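Local coordinates for alpha-galactosidase (Umbelopsis vinacea, PDB 3A5V), which probably hydrolyses terminal alpha-linked galactosyl groups from oligosaccharides and related galactosides, working as a tetrameric glycoside hydrolase of family 27, at residues D240-G245 with T259-L264; N57-S62 with D112-T117; Q134-T139 with Y144-A149; D82-G87 with G122-K127; S315-L318 with T322-V325. One frame throughout, in Å; residues are numbered along the deposited sequence.

From the N terminus, contact 2 comes first: it joins the loop after strand 47-49 to helix 111-121. Contact 4 crosses it, because helix 76-85 lies between the segments of contact 2 while its partner, the start of strand 125-129, comes after them. Contact 3 then closes a short loop, folding the segment after strand 125-129 onto helix 140-156. Contact 1 does much the same near the end of the barrel, tying the loop after strand 236-238 to helix 251-263. These four belong to the (beta/alpha)8 barrel and none nests inside another. Contact 5 follows in the C-terminal beta sandwich, as the hairpin of strands 311-318 and 322-329.

Contact 1 (D240-G245 with T259-L264); sequences DMLEVG and TIWAAL
W261 gives its indole N-H to the backbone carbonyl of D240, and this is the one hydrogen bond between the two segments. NE1 lies 2.9 Å from D240 O, and the N-H...O angle of 140° makes the bond distinctly bent. The oxygen sits at the indole edge, almost in the ring plane, while the donor stands well above the carbonyl plane and does not follow a lone pair. The buried indole nitrogen is thereby satisfied and the rotation of the ring restrained.

The D240 carboxylate leads away from the helix: OD2 accepts from the backbone N of V190, and OD1 takes a weak bond from M241 N. D240 lies just past strand 236-238, in the beta-alpha loop of the (beta/alpha)8 barrel that runs on into helix 251-263, so W261 reaches back from the last turn of that helix to the start of its own loop.

The apolar part belongs to L242. With CG beside the backbone N (chi1 -67°), its CD2 comes to 3.8 Å from W261 CD1, approaching the ring obliquely as the two side chains slide past each other in opposite directions. L268 of strand 268-270 packs on both, and H257 meets W261 edge-to-face.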
# COMPACT_ATOMS: atom_id res chain seq x y z
N ASP A 240 22.99 2.02 -8.20
CA ASP A 240 23.98 2.42 -7.18
C ASP A 240 25.39 2.03 -7.66
O ASP A 240 25.55 1.42 -8.72
CB ASP A 240 23.67 1.85 -5.76
CG ASP A 240 24.28 2.68 -4.64
OD1 ASP A 240 24.90 3.74 -4.89
OD2 ASP A 240 24.12 2.29 -3.47
N MET A 241 26.39 2.40 -6.87
CA MET A 241 27.79 2.34 -7.27
C MET A 241 28.33 0.92 -7.35
O MET A 241 27.80 -0.00 -6.72
CB MET A 241 28.64 3.13 -6.26
CG MET A 241 28.26 4.58 -6.22
SD MET A 241 29.24 5.53 -5.05
CE MET A 241 28.65 4.89 -3.46
N LEU A 242 29.40 0.75 -8.13
CA LEU A 242 30.07 -0.53 -8.27
C LEU A 242 31.00 -0.79 -7.08
O LEU A 242 31.82 0.07 -6.74
CB LEU A 242 30.89 -0.54 -9.58
CG LEU A 242 30.02 -0.48 -10.85
CD1 LEU A 242 30.82 0.01 -12.07
CD2 LEU A 242 29.33 -1.83 -11.14
N GLU A 243 30.89 -1.97 -6.49
CA GLU A 243 31.71 -2.41 -5.34
C GLU A 243 33.01 -3.13 -5.73
O GLU A 243 33.79 -3.53 -4.86
CB GLU A 243 30.87 -3.33 -4.42
CG GLU A 243 29.69 -2.63 -3.75
CD GLU A 243 30.07 -1.83 -2.50
OE1 GLU A 243 31.26 -1.83 -2.11
OE2 GLU A 243 29.17 -1.22 -1.89
N VAL A 244 33.23 -3.30 -7.04
CA VAL A 244 34.35 -4.09 -7.56
C VAL A 244 35.72 -3.73 -6.94
O VAL A 244 36.18 -2.57 -7.01
CB VAL A 244 34.44 -4.01 -9.10
CG1 VAL A 244 35.54 -4.96 -9.60
CG2 VAL A 244 33.06 -4.36 -9.74
N GLY A 245 36.35 -4.71 -6.31
CA GLY A 245 37.67 -4.50 -5.73
C GLY A 245 37.65 -4.30 -4.23
O GLY A 245 38.71 -4.33 -3.59
N THR A 259 28.35 -6.87 -14.92
CA THR A 259 27.61 -7.26 -16.14
C THR A 259 26.17 -6.76 -16.14
O THR A 259 25.69 -6.20 -17.14
CB THR A 259 27.60 -8.81 -16.29
OG1 THR A 259 28.96 -9.29 -16.41
CG2 THR A 259 26.75 -9.24 -17.51
N ILE A 260 25.45 -7.01 -15.04
CA ILE A 260 24.05 -6.65 -14.96
C ILE A 260 23.87 -5.13 -14.90
O ILE A 260 23.02 -4.60 -15.58
CB ILE A 260 23.30 -7.38 -13.79
CG1 ILE A 260 23.35 -8.92 -13.96
CG2 ILE A 260 21.84 -6.91 -13.66
CD1 ILE A 260 22.66 -9.45 -15.25
N TRP A 261 24.68 -4.44 -14.10
CA TRP A 261 24.67 -2.97 -14.08
C TRP A 261 24.93 -2.42 -15.50
O TRP A 261 24.23 -1.51 -15.97
CB TRP A 261 25.77 -2.45 -13.14
CG TRP A 261 25.36 -2.24 -11.67
CD1 TRP A 261 25.58 -1.09 -10.94
CD2 TRP A 261 24.73 -3.17 -10.75
NE1 TRP A 261 25.13 -1.24 -9.66
CE2 TRP A 261 24.60 -2.50 -9.51
CE3 TRP A 261 24.24 -4.49 -10.87
CZ2 TRP A 261 24.00 -3.10 -8.38
CZ3 TRP A 261 23.64 -5.09 -9.74
CH2 TRP A 261 23.53 -4.39 -8.51
N ALA A 262 25.92 -2.98 -16.19
CA ALA A 262 26.23 -2.52 -17.55
C ALA A 262 25.05 -2.78 -18.51
O ALA A 262 24.61 -1.89 -19.23
CB ALA A 262 27.52 -3.21 -18.06
N ALA A 263 24.54 -4.01 -18.51
CA ALA A 263 23.49 -4.40 -19.48
C ALA A 263 22.11 -3.80 -19.21
O ALA A 263 21.28 -3.71 -20.11
CB ALA A 263 23.39 -5.96 -19.57
N LEU A 264 21.85 -3.40 -17.96
CA LEU A 264 20.61 -2.72 -17.63
C LEU A 264 20.72 -1.19 -17.79
O LEU A 264 19.78 -0.47 -17.45
CB LEU A 264 20.10 -3.13 -16.22
CG LEU A 264 19.12 -4.33 -16.25
CD1 LEU A 264 19.69 -5.56 -17.01
CD2 LEU A 264 18.71 -4.76 -14.81

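Contact 2 (N57-S62 with D112-T117); sequences NERESS and DIDAKT. With MAN (alpha-D-mannopyranose), chain B; MAN (alpha-D-mannopyranose), chain C.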
# COMPACT_ATOMS: atom_id res chain seq x y z
N ASN A 57 30.59 23.87 8.34
CA ASN A 57 29.62 23.61 9.42
C ASN A 57 28.38 24.50 9.41
O ASN A 57 27.35 24.12 9.96
CB ASN A 57 30.31 23.67 10.79
CG ASN A 57 30.70 25.09 11.16
OD1 ASN A 57 31.37 25.78 10.38
ND2 ASN A 57 30.27 25.56 12.34
N GLU A 58 28.48 25.68 8.80
CA GLU A 58 27.35 26.60 8.72
C GLU A 58 27.40 27.37 7.41
O GLU A 58 28.46 27.52 6.82
CB GLU A 58 27.32 27.58 9.91
CG GLU A 58 27.08 26.91 11.31
CD GLU A 58 25.73 26.14 11.44
OE1 GLU A 58 24.72 26.53 10.81
OE2 GLU A 58 25.69 25.13 12.19
N ARG A 59 26.23 27.84 6.95
CA ARG A 59 26.13 28.72 5.79
C ARG A 59 26.72 30.10 6.09
O ARG A 59 26.82 30.51 7.25
CB ARG A 59 24.67 28.88 5.36
CG ARG A 59 24.06 27.62 4.77
CD ARG A 59 22.60 27.79 4.32
NE ARG A 59 22.14 26.56 3.68
CZ ARG A 59 22.34 26.25 2.40
NH1 ARG A 59 22.91 27.12 1.56
NH2 ARG A 59 21.92 25.07 1.93
N GLU A 60 27.12 30.80 5.03
CA GLU A 60 27.59 32.17 5.13
C GLU A 60 26.40 33.09 5.45
O GLU A 60 25.23 32.69 5.29
CB GLU A 60 28.25 32.59 3.80
CG GLU A 60 29.41 31.69 3.36
CD GLU A 60 30.51 31.59 4.42
OE1 GLU A 60 30.98 32.65 4.88
OE2 GLU A 60 30.90 30.46 4.81
N SER A 61 26.69 34.30 5.91
CA SER A 61 25.64 35.33 6.07
C SER A 61 24.89 35.53 4.78
O SER A 61 23.69 35.78 4.80
CB SER A 61 26.24 36.66 6.53
OG SER A 61 26.65 36.56 7.88
N SER A 62 25.60 35.42 3.66
CA SER A 62 25.02 35.50 2.32
C SER A 62 24.08 34.32 2.00
O SER A 62 23.40 34.34 0.97
CB SER A 62 26.15 35.55 1.28
OG SER A 62 26.60 34.22 0.98
N ASP A 112 17.86 27.34 -5.27
CA ASP A 112 18.39 28.35 -6.21
C ASP A 112 19.79 28.79 -5.82
O ASP A 112 20.70 28.80 -6.64
CB ASP A 112 17.46 29.57 -6.31
CG ASP A 112 16.26 29.31 -7.20
OD1 ASP A 112 16.20 28.24 -7.84
OD2 ASP A 112 15.36 30.17 -7.26
N ILE A 113 19.95 29.14 -4.55
CA ILE A 113 21.22 29.57 -3.99
C ILE A 113 22.32 28.51 -4.15
O ILE A 113 23.44 28.82 -4.59
CB ILE A 113 21.04 29.97 -2.51
CG1 ILE A 113 20.28 31.32 -2.44
CG2 ILE A 113 22.39 30.07 -1.79
CD1 ILE A 113 19.72 31.64 -1.05
N ASP A 114 22.01 27.26 -3.80
CA ASP A 114 23.02 26.20 -3.88
C ASP A 114 23.40 25.87 -5.32
O ASP A 114 24.59 25.69 -5.63
CB ASP A 114 22.59 24.96 -3.09
CG ASP A 114 22.61 25.18 -1.58
OD1 ASP A 114 23.04 26.28 -1.12
OD2 ASP A 114 22.22 24.25 -0.84
N ALA A 115 22.41 25.81 -6.21
CA ALA A 115 22.68 25.56 -7.63
C ALA A 115 23.58 26.66 -8.21
O ALA A 115 24.50 26.37 -8.99
CB ALA A 115 21.39 25.48 -8.40
N LYS A 116 23.30 27.91 -7.84
CA LYS A 116 24.11 29.05 -8.28
C LYS A 116 25.56 28.90 -7.81
O LYS A 116 26.50 29.11 -8.59
CB LYS A 116 23.48 30.36 -7.80
CG LYS A 116 24.21 31.61 -8.26
CD LYS A 116 23.34 32.86 -8.04
CE LYS A 116 24.10 34.14 -8.44
NZ LYS A 116 23.58 35.33 -7.70
N THR A 117 25.75 28.54 -6.54
CA THR A 117 27.09 28.28 -6.00
C THR A 117 27.82 27.21 -6.81
O THR A 117 28.96 27.40 -7.23
CB THR A 117 27.01 27.89 -4.51
OG1 THR A 117 26.40 28.95 -3.78
CG2 THR A 117 28.39 27.59 -3.90
C1 MAN B . 27.83 24.60 15.63
C2 MAN B . 27.67 23.59 14.47
C3 MAN B . 28.49 22.31 14.70
C4 MAN B . 29.92 22.63 15.13
C5 MAN B . 29.96 23.68 16.26
C6 MAN B . 31.38 24.07 16.64
O2 MAN B . 28.03 24.19 13.24
O3 MAN B . 28.56 21.49 13.55
O4 MAN B . 30.54 21.44 15.55
O5 MAN B . 29.20 24.84 15.90
O6 MAN B . 31.99 24.79 15.59
C1 MAN C . 27.58 20.42 13.58
C2 MAN C . 28.25 19.09 13.23
C3 MAN C . 28.71 19.05 11.77
C4 MAN C . 27.65 19.58 10.80
C5 MAN C . 26.94 20.83 11.33
C6 MAN C . 25.76 21.26 10.46
O2 MAN C . 27.36 18.01 13.47
O3 MAN C . 29.06 17.73 11.41
O4 MAN C . 28.30 19.88 9.59
O5 MAN C . 26.51 20.65 12.69
O6 MAN C . 24.73 20.29 10.51
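R59 and D114 form an end-on, two-pronged salt bridge. NH1 of R59 reaches OD1 of D114 at 2.8 Å, and R59 NH2 reaches D114 OD2 at 2.9 Å. Both bonds are nearly straight, at 170° and 175°, and each oxygen uses its syn lone pair. The guanidinium and carboxylate planes are only 11° apart, so the two groups form an almost flat ring of atoms although the side chains themselves run across each other at about a right angle. The arginine gets there by staying extended from CG to NE.

This pair fastens the long loop after strand 47-49 to helix 111-121, which follows strand 89-95, so it joins two successive beta-alpha units on the outer part of the (beta/alpha)8 barrel. Both charged ends have further partners: R59 NH1 also donates to K63 O and NH2 to A106 O, the ring of Y110 makes a cation-pi contact, and D114 OD2 is bonded to S107 OG. A leucine in place of R59 would probably leave the carboxylate of D114 without its counter-charge and the loop free to shift from the helix.

I113 adds a looser touch, its CG2 4.5 Å from R59 NH1; with K63 and Y110 it also lines the site of a bound polyether molecule. Just before R59 in the chain, N57 and E58 both bond to the O2 hydroxyl of a mannose (chain B), which accepts from N57 ND2 at 2.8 Å and donates to E58 OE2 at 2.7 Å.

Contact 3 (Q134-T139 with Y144-A149); sequences QGQSGT and YDRYKA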
# COMPACT_ATOMS: atom_id res chain seq x y z
N GLN A 134 11.66 16.17 5.61
CA GLN A 134 10.60 16.90 6.33
C GLN A 134 9.20 16.45 5.88
O GLN A 134 8.27 17.26 5.70
CB GLN A 134 10.81 18.42 6.19
CG GLN A 134 12.24 18.89 6.55
CD GLN A 134 12.64 18.51 7.98
OE1 GLN A 134 11.86 18.69 8.91
NE2 GLN A 134 13.86 17.98 8.14
N GLY A 135 9.07 15.13 5.71
CA GLY A 135 7.82 14.51 5.28
C GLY A 135 7.36 14.84 3.87
O GLY A 135 6.20 14.58 3.52
N GLN A 136 8.25 15.39 3.04
CA GLN A 136 7.88 15.77 1.66
C GLN A 136 8.02 14.61 0.66
O GLN A 136 8.74 14.69 -0.34
CB GLN A 136 8.63 17.03 1.19
CG GLN A 136 8.23 18.31 1.98
CD GLN A 136 9.03 19.54 1.55
OE1 GLN A 136 9.53 19.61 0.43
NE2 GLN A 136 9.16 20.51 2.45
N SER A 137 7.30 13.52 0.94
CA SER A 137 7.33 12.30 0.15
C SER A 137 6.11 11.48 0.55
O SER A 137 5.39 11.87 1.48
CB SER A 137 8.63 11.51 0.43
OG SER A 137 8.55 10.82 1.68
N GLY A 138 5.86 10.37 -0.15
CA GLY A 138 4.72 9.49 0.14
C GLY A 138 3.69 9.47 -0.99
O GLY A 138 2.84 8.57 -1.03
N THR A 139 3.73 10.48 -1.86
CA THR A 139 3.04 10.44 -3.14
C THR A 139 4.05 10.84 -4.22
O THR A 139 5.02 11.56 -3.91
CB THR A 139 1.81 11.40 -3.24
OG1 THR A 139 2.28 12.76 -3.21
CG2 THR A 139 0.75 11.14 -2.12
N TYR A 144 7.94 14.57 -6.49
CA TYR A 144 8.16 15.34 -7.72
C TYR A 144 8.43 16.83 -7.46
O TYR A 144 9.39 17.39 -7.98
CB TYR A 144 6.97 15.19 -8.68
CG TYR A 144 7.10 16.02 -9.94
CD1 TYR A 144 6.62 17.34 -9.98
CD2 TYR A 144 7.68 15.48 -11.09
CE1 TYR A 144 6.73 18.11 -11.15
CE2 TYR A 144 7.81 16.25 -12.26
CZ TYR A 144 7.32 17.56 -12.27
OH TYR A 144 7.42 18.32 -13.41
N ASP A 145 7.57 17.48 -6.67
CA ASP A 145 7.70 18.92 -6.45
C ASP A 145 9.04 19.28 -5.78
O ASP A 145 9.68 20.26 -6.17
CB ASP A 145 6.51 19.47 -5.65
CG ASP A 145 5.24 19.58 -6.49
OD1 ASP A 145 5.33 19.63 -7.74
OD2 ASP A 145 4.15 19.62 -5.90
N ARG A 146 9.46 18.46 -4.82
CA ARG A 146 10.72 18.67 -4.11
C ARG A 146 11.94 18.52 -5.04
O ARG A 146 12.88 19.33 -4.96
CB ARG A 146 10.81 17.70 -2.91
CG ARG A 146 12.08 17.85 -2.00
CD ARG A 146 11.87 17.17 -0.62
NE ARG A 146 11.28 15.84 -0.79
CZ ARG A 146 11.97 14.73 -0.99
NH1 ARG A 146 13.31 14.73 -0.96
NH2 ARG A 146 11.33 13.59 -1.17
N TYR A 147 11.92 17.50 -5.90
CA TYR A 147 13.02 17.28 -6.86
C TYR A 147 12.99 18.24 -8.04
O TYR A 147 14.03 18.60 -8.58
CB TYR A 147 13.13 15.79 -7.30
CG TYR A 147 13.75 14.98 -6.19
CD1 TYR A 147 15.10 15.13 -5.89
CD2 TYR A 147 12.97 14.14 -5.38
CE1 TYR A 147 15.69 14.43 -4.83
CE2 TYR A 147 13.56 13.44 -4.31
CZ TYR A 147 14.91 13.60 -4.04
OH TYR A 147 15.52 12.93 -2.99
N LYS A 148 11.79 18.68 -8.41
CA LYS A 148 11.60 19.69 -9.46
C LYS A 148 12.18 21.07 -9.05
O LYS A 148 12.72 21.78 -9.90
CB LYS A 148 10.10 19.83 -9.75
CG LYS A 148 9.67 20.98 -10.67
CD LYS A 148 9.49 20.48 -12.07
CE LYS A 148 8.60 21.39 -12.87
NZ LYS A 148 8.47 20.86 -14.25
N ALA A 149 12.05 21.43 -7.76
CA ALA A 149 12.65 22.68 -7.24
C ALA A 149 14.15 22.75 -7.53
O ALA A 149 14.65 23.80 -7.94
CB ALA A 149 12.39 22.82 -5.72
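R146 leaves helix 140-156 with CG opposite the backbone N (chi1 -177°) and then bends about its CG-CD bond (chi3 46°), which swings NE and NH2 round to the carbonyl oxygen of Q136. That residue is the centre of an inverse gamma turn, in the beta-alpha loop of the barrel between strand 125-129 and the helix, which starts just after T139 at its N-cap. The helix thus reaches back to hold the loop that leads into it.

The grip is side-on, two nitrogens to one atom: R146 NE lies 2.8 Å from Q136 O, and R146 NH2 lies 2.9 Å from the same oxygen. The oxygen is at the guanidinium edge, near its plane, while both donors come from the same face of the carbonyl plane, NH2 further out of it than NE. R146 NH1 is taken up by N130 OD1 and A96 O, which fixes the rotation of the guanidinium, and Y147 CD2 lies above one face, out toward its rim. With a leucine in its place both donors to Q136 O are gone, and the turn would probably be freer to move away from the helix.

The same loop and helix take part in the tetramer: Q134 bonds to Y144 of a neighbouring subunit, and T139 packs on T139 of a neighbouring subunit. S137, whose OG is bonded to E170, brings its CB to 3.8 Å from R146 NH2. The Q136 side chain crosses the arginine's aliphatic part at a slant, its OE1 ending 3.5 Å from R146 CD.

Contact 4 (D82-G87 with G122-K127); sequences DIHNLG and GIDYLK
H84 points the edge of its imidazole into the turn that carries G122 and D124. Its NE2 donates to D124 OD2 over 2.8 Å, a nearly straight bond with an N-H...O angle of 163°. The oxygen lies almost in the ring plane and accepts through its syn lone pair, whereas the carboxylate as a whole is twisted 47° from the ring. This is a His-carboxylate hydrogen bond, joining helix 76-85 to the segment between helix 111-121 and strand 125-129. The two side chains approach from opposite directions, and H84 CG, set beside the backbone N (chi1 -71°), carries the ring off its helix toward D124.

Beside the bond, H84 CE1 rests 3.2 Å from G122 O, also at the ring edge. G122 closes helix 111-121 in a Schellman motif with positive phi, and its lack of a side chain matters to the neighbour: a CB there would come to about 3.3 Å from H84 CE1. D124 is well engaged on its other sides, with OD1 in a salt bridge to R159 and OD2 also accepting from A90 N. The nearby arginine would tend to stabilise the carboxylate as an anion.

The contact lies at the C-terminal end of helix 76-85 and near the N-terminal end of strand 125-129. I83 and L86 pack from the same end of that helix on helix 25-38, and the backbone of D124 bonds to A90 of strand 89-95 and to L162 of strand 162-165, the neighbours on its two sides in the barrel.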
# COMPACT_ATOMS: atom_id res chain seq x y z
N ASP A 82 41.38 22.14 -11.51
CA ASP A 82 42.39 21.07 -11.63
C ASP A 82 41.82 19.78 -12.25
O ASP A 82 42.47 19.13 -13.06
CB ASP A 82 42.99 20.73 -10.25
CG ASP A 82 43.92 21.82 -9.73
OD1 ASP A 82 44.41 22.63 -10.54
OD2 ASP A 82 44.15 21.89 -8.50
N ILE A 83 40.60 19.43 -11.84
CA ILE A 83 39.86 18.30 -12.43
C ILE A 83 39.57 18.54 -13.93
O ILE A 83 39.82 17.67 -14.77
CB ILE A 83 38.55 18.02 -11.61
CG1 ILE A 83 38.92 17.51 -10.21
CG2 ILE A 83 37.64 17.03 -12.35
CD1 ILE A 83 37.74 17.50 -9.18
N HIS A 84 39.04 19.72 -14.24
CA HIS A 84 38.83 20.11 -15.64
C HIS A 84 40.12 20.01 -16.48
O HIS A 84 40.07 19.51 -17.61
CB HIS A 84 38.20 21.49 -15.74
CG HIS A 84 36.75 21.54 -15.31
ND1 HIS A 84 36.10 22.71 -15.03
CD2 HIS A 84 35.85 20.54 -15.12
CE1 HIS A 84 34.84 22.44 -14.71
NE2 HIS A 84 34.66 21.13 -14.75
N ASN A 85 41.24 20.45 -15.92
CA ASN A 85 42.56 20.36 -16.59
C ASN A 85 42.99 18.94 -16.92
O ASN A 85 43.77 18.72 -17.85
CB ASN A 85 43.64 21.04 -15.74
CG ASN A 85 43.60 22.55 -15.85
OD1 ASN A 85 42.95 23.09 -16.75
ND2 ASN A 85 44.29 23.24 -14.94
N LEU A 86 42.47 17.97 -16.17
CA LEU A 86 42.79 16.57 -16.44
C LEU A 86 41.87 15.99 -17.51
O LEU A 86 42.03 14.83 -17.89
CB LEU A 86 42.68 15.75 -15.14
CG LEU A 86 43.74 16.01 -14.08
CD1 LEU A 86 43.28 15.53 -12.72
CD2 LEU A 86 45.03 15.30 -14.50
N GLY A 87 40.94 16.80 -18.00
CA GLY A 87 39.98 16.33 -19.01
C GLY A 87 38.83 15.57 -18.35
O GLY A 87 38.19 14.73 -18.97
N GLY A 122 31.96 25.64 -11.18
CA GLY A 122 32.21 24.81 -12.36
C GLY A 122 31.73 23.36 -12.26
O GLY A 122 32.18 22.50 -13.02
N ILE A 123 30.85 23.08 -11.30
CA ILE A 123 30.31 21.71 -11.09
C ILE A 123 29.52 21.28 -12.34
O ILE A 123 28.85 22.10 -12.98
CB ILE A 123 29.41 21.68 -9.80
CG1 ILE A 123 30.26 21.92 -8.54
CG2 ILE A 123 28.57 20.38 -9.69
CD1 ILE A 123 31.31 20.82 -8.23
N ASP A 124 29.66 20.01 -12.72
CA ASP A 124 29.06 19.46 -13.94
C ASP A 124 27.99 18.39 -13.66
O ASP A 124 27.43 17.81 -14.60
CB ASP A 124 30.17 18.79 -14.77
CG ASP A 124 31.34 19.72 -15.05
OD1 ASP A 124 31.11 20.71 -15.75
OD2 ASP A 124 32.46 19.47 -14.55
N TYR A 125 27.73 18.11 -12.38
CA TYR A 125 27.04 16.87 -11.95
C TYR A 125 26.61 17.04 -10.51
O TYR A 125 27.42 17.41 -9.65
CB TYR A 125 28.03 15.69 -12.05
CG TYR A 125 27.48 14.29 -11.81
CD1 TYR A 125 27.09 13.86 -10.53
CD2 TYR A 125 27.42 13.37 -12.86
CE1 TYR A 125 26.60 12.54 -10.31
CE2 TYR A 125 26.95 12.04 -12.65
CZ TYR A 125 26.54 11.65 -11.38
OH TYR A 125 26.07 10.35 -11.19
N LEU A 126 25.33 16.76 -10.24
CA LEU A 126 24.81 16.75 -8.87
C LEU A 126 24.21 15.39 -8.54
O LEU A 126 23.28 14.95 -9.23
CB LEU A 126 23.73 17.81 -8.67
CG LEU A 126 23.00 17.78 -7.30
CD1 LEU A 126 23.92 18.23 -6.13
CD2 LEU A 126 21.77 18.65 -7.35
N LYS A 127 24.68 14.79 -7.45
CA LYS A 127 23.98 13.68 -6.79
C LYS A 127 23.12 14.24 -5.64
O LYS A 127 23.63 14.88 -4.72
CB LYS A 127 24.98 12.62 -6.28
CG LYS A 127 24.37 11.53 -5.36
CD LYS A 127 25.47 10.63 -4.76
CE LYS A 127 24.90 9.74 -3.61
NZ LYS A 127 25.99 8.94 -2.97

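Contact 5 (S315-L318 with T322-V325); sequences SGNL and TQVV
Q323 crosses the hairpin with its side chain laid over the peptide of G316 on the partner strand. Its CB is 3.9 Å from G316 O, and CG comes in to 3.3 Å from that oxygen. There the chain bends (chi2 78°), leaving CD 3.1 Å from G316 O and turning the amide along the other strand. N317 is modelled in two conformers, and in one of them its ND2 lies 3.1 Å from Q323 OE1. At the other end of the amide, NE2 donates to S315 OG at 3.0 Å, an almost straight bond (170°) close to the amide plane; the same nitrogen also gives a proton to a water.

Beneath this the backbones pair as antiparallel strands of the C-terminal beta sandwich. G316 and V324 form a hydrogen-bonded pair, G316 N to V324 O at 2.9 Å and V324 N to G316 O at 2.8 Å. S315 with V325 and N317 with Q323 are non-hydrogen-bonded pairs, and their side chains share one face of the sheet. On the other face L318 CD1 packs 3.8 Å from V324 CB, with D296 and K265 beyond the leucine.

S315 OG is also bonded to I344 O, so the hydroxyl links the glutamine amide to the residue that ends helix 341-344. The hairpin therefore has a face where S315, N317 and Q323 bring polar groups together beside V325, with Q323 NE2 satisfied by hydroxyl and water, and one on which L318 and V324 pack through apolar contact.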
# COMPACT_ATOMS: atom_id res chain seq x y z
N SER A 315 18.07 -10.74 -22.12
CA SER A 315 18.23 -10.54 -23.55
C SER A 315 17.84 -9.11 -23.90
O SER A 315 16.79 -8.63 -23.47
CB SER A 315 17.32 -11.52 -24.31
OG SER A 315 17.37 -11.28 -25.70
N GLY A 316 18.67 -8.44 -24.71
CA GLY A 316 18.38 -7.09 -25.14
C GLY A 316 18.97 -6.72 -26.49
O GLY A 316 19.96 -7.29 -26.90
N ASN A 317 18.36 -5.77 -27.18
CA ASN A 317 18.94 -5.30 -28.44
C ASN A 317 20.14 -4.39 -28.26
O ASN A 317 20.19 -3.56 -27.32
CB ASN A 317 17.90 -4.48 -29.22
CG ASN A 317 16.60 -5.22 -29.42
OD1 ASN A 317 15.61 -4.93 -28.76
ND2 ASN A 317 16.61 -6.18 -30.33
N LEU A 318 21.07 -4.53 -29.20
CA LEU A 318 22.22 -3.65 -29.37
C LEU A 318 22.18 -3.10 -30.80
O LEU A 318 21.31 -3.47 -31.60
CB LEU A 318 23.52 -4.42 -29.10
CG LEU A 318 23.73 -5.05 -27.72
CD1 LEU A 318 25.00 -5.91 -27.73
CD2 LEU A 318 23.78 -4.00 -26.61
N THR A 322 22.23 -6.44 -33.57
CA THR A 322 22.89 -7.43 -32.72
C THR A 322 22.12 -7.54 -31.39
O THR A 322 21.19 -6.76 -31.14
CB THR A 322 24.39 -7.12 -32.51
OG1 THR A 322 24.54 -5.86 -31.86
CG2 THR A 322 25.15 -7.09 -33.88
N GLN A 323 22.48 -8.53 -30.57
CA GLN A 323 21.73 -8.82 -29.33
C GLN A 323 22.69 -9.11 -28.20
O GLN A 323 23.68 -9.82 -28.41
CB GLN A 323 20.83 -10.04 -29.52
CG GLN A 323 19.65 -10.20 -28.50
CD GLN A 323 18.48 -9.26 -28.80
OE1 GLN A 323 18.48 -8.54 -29.79
NE2 GLN A 323 17.48 -9.26 -27.92
N VAL A 324 22.39 -8.59 -27.02
CA VAL A 324 23.15 -9.02 -25.83
C VAL A 324 22.34 -10.12 -25.14
O VAL A 324 21.11 -10.03 -25.04
CB VAL A 324 23.52 -7.84 -24.87
CG1 VAL A 324 22.27 -7.21 -24.23
CG2 VAL A 324 24.51 -8.32 -23.78
N VAL A 325 23.03 -11.17 -24.71
CA VAL A 325 22.40 -12.28 -23.99
C VAL A 325 23.23 -12.60 -22.77
O VAL A 325 24.45 -12.72 -22.85
CB VAL A 325 22.20 -13.54 -24.90
CG1 VAL A 325 21.66 -14.74 -24.09
CG2 VAL A 325 21.22 -13.22 -26.05
O HOH W 1 19.09 -5.41 -32.38
O HOH W 2 15.06 -7.69 -28.06